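Local coordinates for FAD linked oxidase-like protein (Myceliophthora thermophila, PDB 5L6G) that oxidises the C1 hydroxyl of xylooligosaccharides and related sugars to lactones with a bicovalently bound FAD, passing the electrons to oxygen to form hydrogen peroxide, at residues H176-L190 with F217-A229. Numbering follows the deposited sequence.
Sequences HGLAVDWITSADVVL and FGIVASFRFKTFA. With FAD (flavin-adenine dinucleotide), chain D; XYP (beta-D-xylopyranose), chain J.
From strand 219-225, R224 reaches S185 and D187 on the antiparallel strand 183-189, in the PCMH-type FAD-binding domain. Two classic beta bulges interrupt the ladder. T184 and S185 both face R224, and A221 and S222 both face D187. R224, S185 and D187 share one face of the sheet. The R224 chain bends at chi2 and chi3, which brings the guanidinium to S185 and D187. R224 NE and NH2 grip S185 OG side-on, with R224 NE to S185 OG at 2.8 Å, and OG lies in the guanidinium plane. R224 NH2 also meets D187 OD1 at 3.0 Å in a salt bridge, with the carboxylate plane turned 46° from the guanidinium. T197 OG1 is a second partner of OD1. A leucine in place of R224 would probably leave the D187 carboxylate without its countercharge and S185 OG without two donors.

The other face carries I183, F223 and F225. I183 CG1 packs 3.4 Å from F225 CE1, while I183 CD1 sits at the edge of the F223 ring. V220 pairs with V188 there. V220 N donates to FAD N1A, and V220 O accepts from FAD N6A. At the far end H176 and F228 stack face to face, planes 14° apart. The same F228 ring turns its edge to one face of W182. A bound xylose lies over the opposite face of the indole, and W182 NE1 donates to H176 O at 2.8 Å.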
# COMPACT_ATOMS: atom_id res chain seq x y z
N HIS A 176 -3.38 -7.00 -13.64
CA HIS A 176 -4.71 -6.47 -13.31
C HIS A 176 -4.76 -5.12 -12.59
O HIS A 176 -5.84 -4.62 -12.27
CB HIS A 176 -5.46 -7.51 -12.45
CG HIS A 176 -5.76 -8.79 -13.17
ND1 HIS A 176 -6.60 -8.86 -14.26
CD2 HIS A 176 -5.38 -10.06 -12.92
CE1 HIS A 176 -6.69 -10.11 -14.67
NE2 HIS A 176 -5.96 -10.87 -13.88
N GLY A 177 -3.62 -4.51 -12.34
CA GLY A 177 -3.62 -3.17 -11.79
C GLY A 177 -3.52 -3.13 -10.29
O GLY A 177 -3.13 -4.10 -9.64
N LEU A 178 -3.81 -1.97 -9.74
CA LEU A 178 -3.66 -1.76 -8.32
C LEU A 178 -5.00 -2.06 -7.65
O LEU A 178 -6.02 -2.10 -8.32
CB LEU A 178 -3.24 -0.32 -8.03
CG LEU A 178 -1.92 0.13 -8.65
CD1 LEU A 178 -1.71 1.62 -8.43
CD2 LEU A 178 -0.77 -0.68 -8.08
N ALA A 179 -4.99 -2.23 -6.33
CA ALA A 179 -6.24 -2.42 -5.59
C ALA A 179 -7.21 -1.27 -5.85
O ALA A 179 -8.41 -1.49 -6.03
CB ALA A 179 -5.96 -2.56 -4.10
N VAL A 180 -6.68 -0.04 -5.87
CA VAL A 180 -7.46 1.16 -6.13
C VAL A 180 -8.22 1.10 -7.46
O VAL A 180 -9.29 1.69 -7.62
CB VAL A 180 -6.57 2.42 -6.06
CG1 VAL A 180 -5.64 2.53 -7.26
CG2 VAL A 180 -7.43 3.66 -5.97
N ASP A 181 -7.69 0.35 -8.41
CA ASP A 181 -8.31 0.21 -9.72
C ASP A 181 -9.54 -0.67 -9.75
O ASP A 181 -10.27 -0.70 -10.75
CB ASP A 181 -7.28 -0.32 -10.71
CG ASP A 181 -6.13 0.64 -10.90
OD1 ASP A 181 -6.42 1.86 -10.91
OD2 ASP A 181 -4.97 0.20 -11.02
N TRP A 182 -9.79 -1.40 -8.67
CA TRP A 182 -10.95 -2.28 -8.62
C TRP A 182 -12.10 -1.66 -7.83
O TRP A 182 -13.20 -2.22 -7.79
CB TRP A 182 -10.51 -3.65 -8.10
CG TRP A 182 -9.66 -4.22 -9.10
CD1 TRP A 182 -8.33 -4.02 -9.25
CD2 TRP A 182 -10.08 -4.98 -10.22
NE1 TRP A 182 -7.89 -4.63 -10.39
CE2 TRP A 182 -8.95 -5.24 -11.00
CE3 TRP A 182 -11.33 -5.48 -10.65
CZ2 TRP A 182 -9.00 -6.00 -12.16
CZ3 TRP A 182 -11.37 -6.22 -11.80
CH2 TRP A 182 -10.22 -6.47 -12.55
N ILE A 183 -11.87 -0.49 -7.26
CA ILE A 183 -12.94 0.22 -6.59
C ILE A 183 -13.91 0.74 -7.65
O ILE A 183 -13.52 1.44 -8.59
CB ILE A 183 -12.44 1.40 -5.74
CG1 ILE A 183 -11.49 0.90 -4.65
CG2 ILE A 183 -13.63 2.13 -5.15
CD1 ILE A 183 -10.80 2.01 -3.88
N THR A 184 -15.19 0.38 -7.52
CA THR A 184 -16.22 0.92 -8.41
C THR A 184 -17.06 2.00 -7.71
O THR A 184 -17.60 2.88 -8.38
CB THR A 184 -17.11 -0.19 -9.01
OG1 THR A 184 -17.97 0.38 -10.00
CG2 THR A 184 -17.95 -0.84 -7.96
N SER A 185 -17.19 1.92 -6.40
CA SER A 185 -17.84 2.98 -5.64
C SER A 185 -17.48 2.88 -4.16
O SER A 185 -16.99 1.85 -3.69
CB SER A 185 -19.37 2.95 -5.82
OG SER A 185 -19.95 1.84 -5.16
N ALA A 186 -17.72 3.96 -3.44
CA ALA A 186 -17.44 4.00 -2.01
C ALA A 186 -18.48 4.90 -1.35
O ALA A 186 -18.83 5.93 -1.90
CB ALA A 186 -16.06 4.57 -1.75
N ASP A 187 -18.94 4.49 -0.17
CA ASP A 187 -19.74 5.36 0.67
C ASP A 187 -18.80 6.02 1.66
O ASP A 187 -17.96 5.35 2.26
CB ASP A 187 -20.80 4.57 1.41
CG ASP A 187 -21.79 3.88 0.48
OD1 ASP A 187 -21.99 4.34 -0.66
OD2 ASP A 187 -22.33 2.86 0.90
N VAL A 188 -18.92 7.33 1.81
CA VAL A 188 -17.97 8.10 2.57
C VAL A 188 -18.67 8.98 3.58
O VAL A 188 -19.68 9.61 3.27
CB VAL A 188 -17.13 9.01 1.63
CG1 VAL A 188 -15.95 9.61 2.39
CG2 VAL A 188 -16.68 8.22 0.40
N VAL A 189 -18.11 8.99 4.79
CA VAL A 189 -18.53 9.92 5.84
C VAL A 189 -17.59 11.12 5.78
O VAL A 189 -16.38 10.97 6.00
CB VAL A 189 -18.41 9.28 7.23
CG1 VAL A 189 -18.83 10.25 8.33
CG2 VAL A 189 -19.28 8.02 7.27
N LEU A 190 -18.13 12.28 5.48
CA LEU A 190 -17.33 13.50 5.39
C LEU A 190 -17.09 14.12 6.77
O LEU A 190 -17.69 13.72 7.75
CB LEU A 190 -18.03 14.51 4.48
CG LEU A 190 -18.33 14.02 3.07
CD1 LEU A 190 -19.05 15.11 2.28
CD2 LEU A 190 -17.08 13.61 2.35
N PHE A 217 -9.84 12.66 2.79
CA PHE A 217 -11.13 13.23 2.40
C PHE A 217 -12.37 12.79 3.14
O PHE A 217 -13.43 13.37 2.93
CB PHE A 217 -11.31 13.05 0.90
CG PHE A 217 -10.20 13.66 0.12
CD1 PHE A 217 -10.17 15.02 -0.10
CD2 PHE A 217 -9.14 12.89 -0.31
CE1 PHE A 217 -9.12 15.60 -0.78
CE2 PHE A 217 -8.09 13.47 -0.99
CZ PHE A 217 -8.09 14.82 -1.24
N GLY A 218 -12.25 11.82 4.04
CA GLY A 218 -13.40 11.30 4.76
C GLY A 218 -13.08 9.90 5.22
O GLY A 218 -11.98 9.42 5.00
N ILE A 219 -14.02 9.26 5.88
CA ILE A 219 -13.86 7.86 6.24
C ILE A 219 -14.74 7.08 5.30
O ILE A 219 -15.95 7.27 5.29
CB ILE A 219 -14.25 7.62 7.71
CG1 ILE A 219 -13.34 8.44 8.63
CG2 ILE A 219 -14.15 6.14 8.03
CD1 ILE A 219 -13.56 8.18 10.10
N VAL A 220 -14.13 6.24 4.49
CA VAL A 220 -14.88 5.33 3.63
C VAL A 220 -15.53 4.29 4.54
O VAL A 220 -14.85 3.62 5.31
CB VAL A 220 -13.97 4.66 2.60
CG1 VAL A 220 -14.74 3.61 1.82
CG2 VAL A 220 -13.41 5.70 1.66
N ALA A 221 -16.86 4.22 4.47
CA ALA A 221 -17.64 3.33 5.32
C ALA A 221 -18.05 2.05 4.61
O ALA A 221 -18.45 1.10 5.26
CB ALA A 221 -18.88 4.05 5.84
N SER A 222 -17.97 2.04 3.29
CA SER A 222 -18.23 0.84 2.52
C SER A 222 -17.57 1.02 1.19
O SER A 222 -17.57 2.13 0.64
CB SER A 222 -19.73 0.61 2.34
OG SER A 222 -19.95 -0.64 1.69
N PHE A 223 -16.94 -0.06 0.70
CA PHE A 223 -16.39 -0.15 -0.65
C PHE A 223 -17.23 -1.09 -1.48
O PHE A 223 -17.73 -2.08 -0.97
CB PHE A 223 -14.98 -0.77 -0.64
CG PHE A 223 -13.93 0.08 -0.01
CD1 PHE A 223 -13.71 0.03 1.36
CD2 PHE A 223 -13.15 0.93 -0.77
CE1 PHE A 223 -12.73 0.81 1.94
CE2 PHE A 223 -12.16 1.71 -0.19
CZ PHE A 223 -11.94 1.66 1.17
N ARG A 224 -17.35 -0.81 -2.78
CA ARG A 224 -17.74 -1.84 -3.75
C ARG A 224 -16.58 -2.04 -4.67
O ARG A 224 -16.02 -1.08 -5.20
CB ARG A 224 -18.95 -1.46 -4.60
CG ARG A 224 -20.26 -2.02 -4.11
CD ARG A 224 -20.69 -1.29 -2.88
NE ARG A 224 -20.52 0.15 -3.05
CZ ARG A 224 -20.65 1.04 -2.06
NH1 ARG A 224 -21.01 0.65 -0.83
NH2 ARG A 224 -20.46 2.33 -2.34
N PHE A 225 -16.24 -3.30 -4.87
CA PHE A 225 -15.14 -3.67 -5.72
C PHE A 225 -15.68 -4.51 -6.86
O PHE A 225 -16.43 -5.46 -6.64
CB PHE A 225 -14.12 -4.50 -4.95
CG PHE A 225 -13.19 -3.68 -4.08
CD1 PHE A 225 -12.01 -3.17 -4.59
CD2 PHE A 225 -13.50 -3.45 -2.77
CE1 PHE A 225 -11.15 -2.42 -3.80
CE2 PHE A 225 -12.66 -2.70 -1.97
CZ PHE A 225 -11.47 -2.19 -2.48
N LYS A 226 -15.29 -4.17 -8.08
CA LYS A 226 -15.36 -5.11 -9.18
C LYS A 226 -14.36 -6.25 -8.92
O LYS A 226 -13.42 -6.12 -8.12
CB LYS A 226 -15.02 -4.41 -10.50
CG LYS A 226 -16.19 -3.63 -11.08
CD LYS A 226 -15.77 -2.73 -12.24
CE LYS A 226 -17.00 -2.12 -12.90
NZ LYS A 226 -16.66 -0.98 -13.83
N THR A 227 -14.58 -7.36 -9.63
CA THR A 227 -13.69 -8.50 -9.50
C THR A 227 -13.42 -9.10 -10.87
O THR A 227 -14.17 -8.87 -11.81
CB THR A 227 -14.31 -9.60 -8.61
OG1 THR A 227 -15.50 -10.13 -9.24
CG2 THR A 227 -14.64 -9.06 -7.25
N PHE A 228 -12.36 -9.89 -10.95
CA PHE A 228 -12.11 -10.74 -12.12
C PHE A 228 -12.27 -12.19 -11.69
O PHE A 228 -12.23 -12.50 -10.51
CB PHE A 228 -10.74 -10.47 -12.74
CG PHE A 228 -9.57 -10.66 -11.80
CD1 PHE A 228 -8.98 -11.90 -11.64
CD2 PHE A 228 -9.03 -9.57 -11.11
CE1 PHE A 228 -7.88 -12.06 -10.80
CE2 PHE A 228 -7.95 -9.72 -10.26
CZ PHE A 228 -7.38 -10.97 -10.09
N ALA A 229 -12.51 -13.08 -12.66
CA ALA A 229 -12.54 -14.51 -12.38
C ALA A 229 -11.12 -14.93 -12.00
O ALA A 229 -10.18 -14.69 -12.75
CB ALA A 229 -13.01 -15.29 -13.60
PA FAD D . -4.11 1.86 8.42
O1A FAD D . -5.35 1.40 9.15
O2A FAD D . -2.91 2.15 9.27
O5B FAD D . -4.46 3.03 7.43
C5B FAD D . -3.51 3.66 6.57
C4B FAD D . -4.01 5.03 6.17
O4B FAD D . -5.25 4.89 5.48
C3B FAD D . -4.27 5.93 7.36
O3B FAD D . -4.04 7.27 6.98
C2B FAD D . -5.74 5.74 7.62
O2B FAD D . -6.34 6.80 8.35
C1B FAD D . -6.27 5.58 6.21
N9A FAD D . -7.51 4.80 6.21
C8A FAD D . -7.72 3.58 6.70
N7A FAD D . -9.01 3.21 6.53
C5A FAD D . -9.60 4.23 5.90
C6A FAD D . -10.96 4.51 5.45
N6A FAD D . -11.88 3.54 5.64
N1A FAD D . -11.19 5.71 4.88
C2A FAD D . -10.25 6.64 4.70
N3A FAD D . -8.96 6.44 5.10
C4A FAD D . -8.62 5.27 5.69
N1 FAD D . 1.37 -2.35 0.25
C2 FAD D . 1.36 -2.69 -1.08
O2 FAD D . 1.09 -1.80 -1.93
N3 FAD D . 1.61 -3.96 -1.48
C4 FAD D . 1.87 -4.96 -0.60
O4 FAD D . 2.10 -6.15 -0.95
C4X FAD D . 1.90 -4.68 0.85
N5 FAD D . 2.15 -5.62 1.80
C5X FAD D . 2.15 -5.34 3.16
C6 FAD D . 2.38 -6.32 4.13
C7 FAD D . 2.38 -5.98 5.49
C7M FAD D . 2.66 -7.06 6.51
C8 FAD D . 2.08 -4.57 5.94
C8M FAD D . 2.01 -4.18 7.41
C9 FAD D . 1.84 -3.62 4.95
C9A FAD D . 1.88 -3.94 3.58
N10 FAD D . 1.65 -2.97 2.57
C10 FAD D . 1.65 -3.27 1.21
C1' FAD D . 1.39 -1.57 2.89
C2' FAD D . -0.07 -1.27 3.00
O2' FAD D . -0.59 -1.17 1.67
C3' FAD D . -0.18 0.09 3.67
O3' FAD D . 0.48 0.09 4.95
C4' FAD D . -1.66 0.43 3.84
O4' FAD D . -1.81 1.85 3.78
C5' FAD D . -2.16 -0.14 5.15
O5' FAD D . -3.59 -0.15 5.14
P FAD D . -4.31 -0.39 6.53
O1P FAD D . -5.79 -0.17 6.40
O2P FAD D . -3.86 -1.68 7.13
O3P FAD D . -3.58 0.70 7.44
O1 XYP J . -7.08 -4.46 -16.33
C1 XYP J . -7.84 -3.35 -15.83
C2 XYP J . -9.30 -3.76 -15.63
C3 XYP J . -10.10 -2.66 -14.94
C4 XYP J . -9.34 -2.14 -13.72
C5 XYP J . -7.91 -1.77 -14.08
O2 XYP J . -9.85 -4.04 -16.92
O3 XYP J . -11.39 -3.15 -14.53
O4 XYP J . -10.03 -1.00 -13.19
O5 XYP J . -7.25 -2.92 -14.60
O HOH W 1 -15.92 1.10 -12.32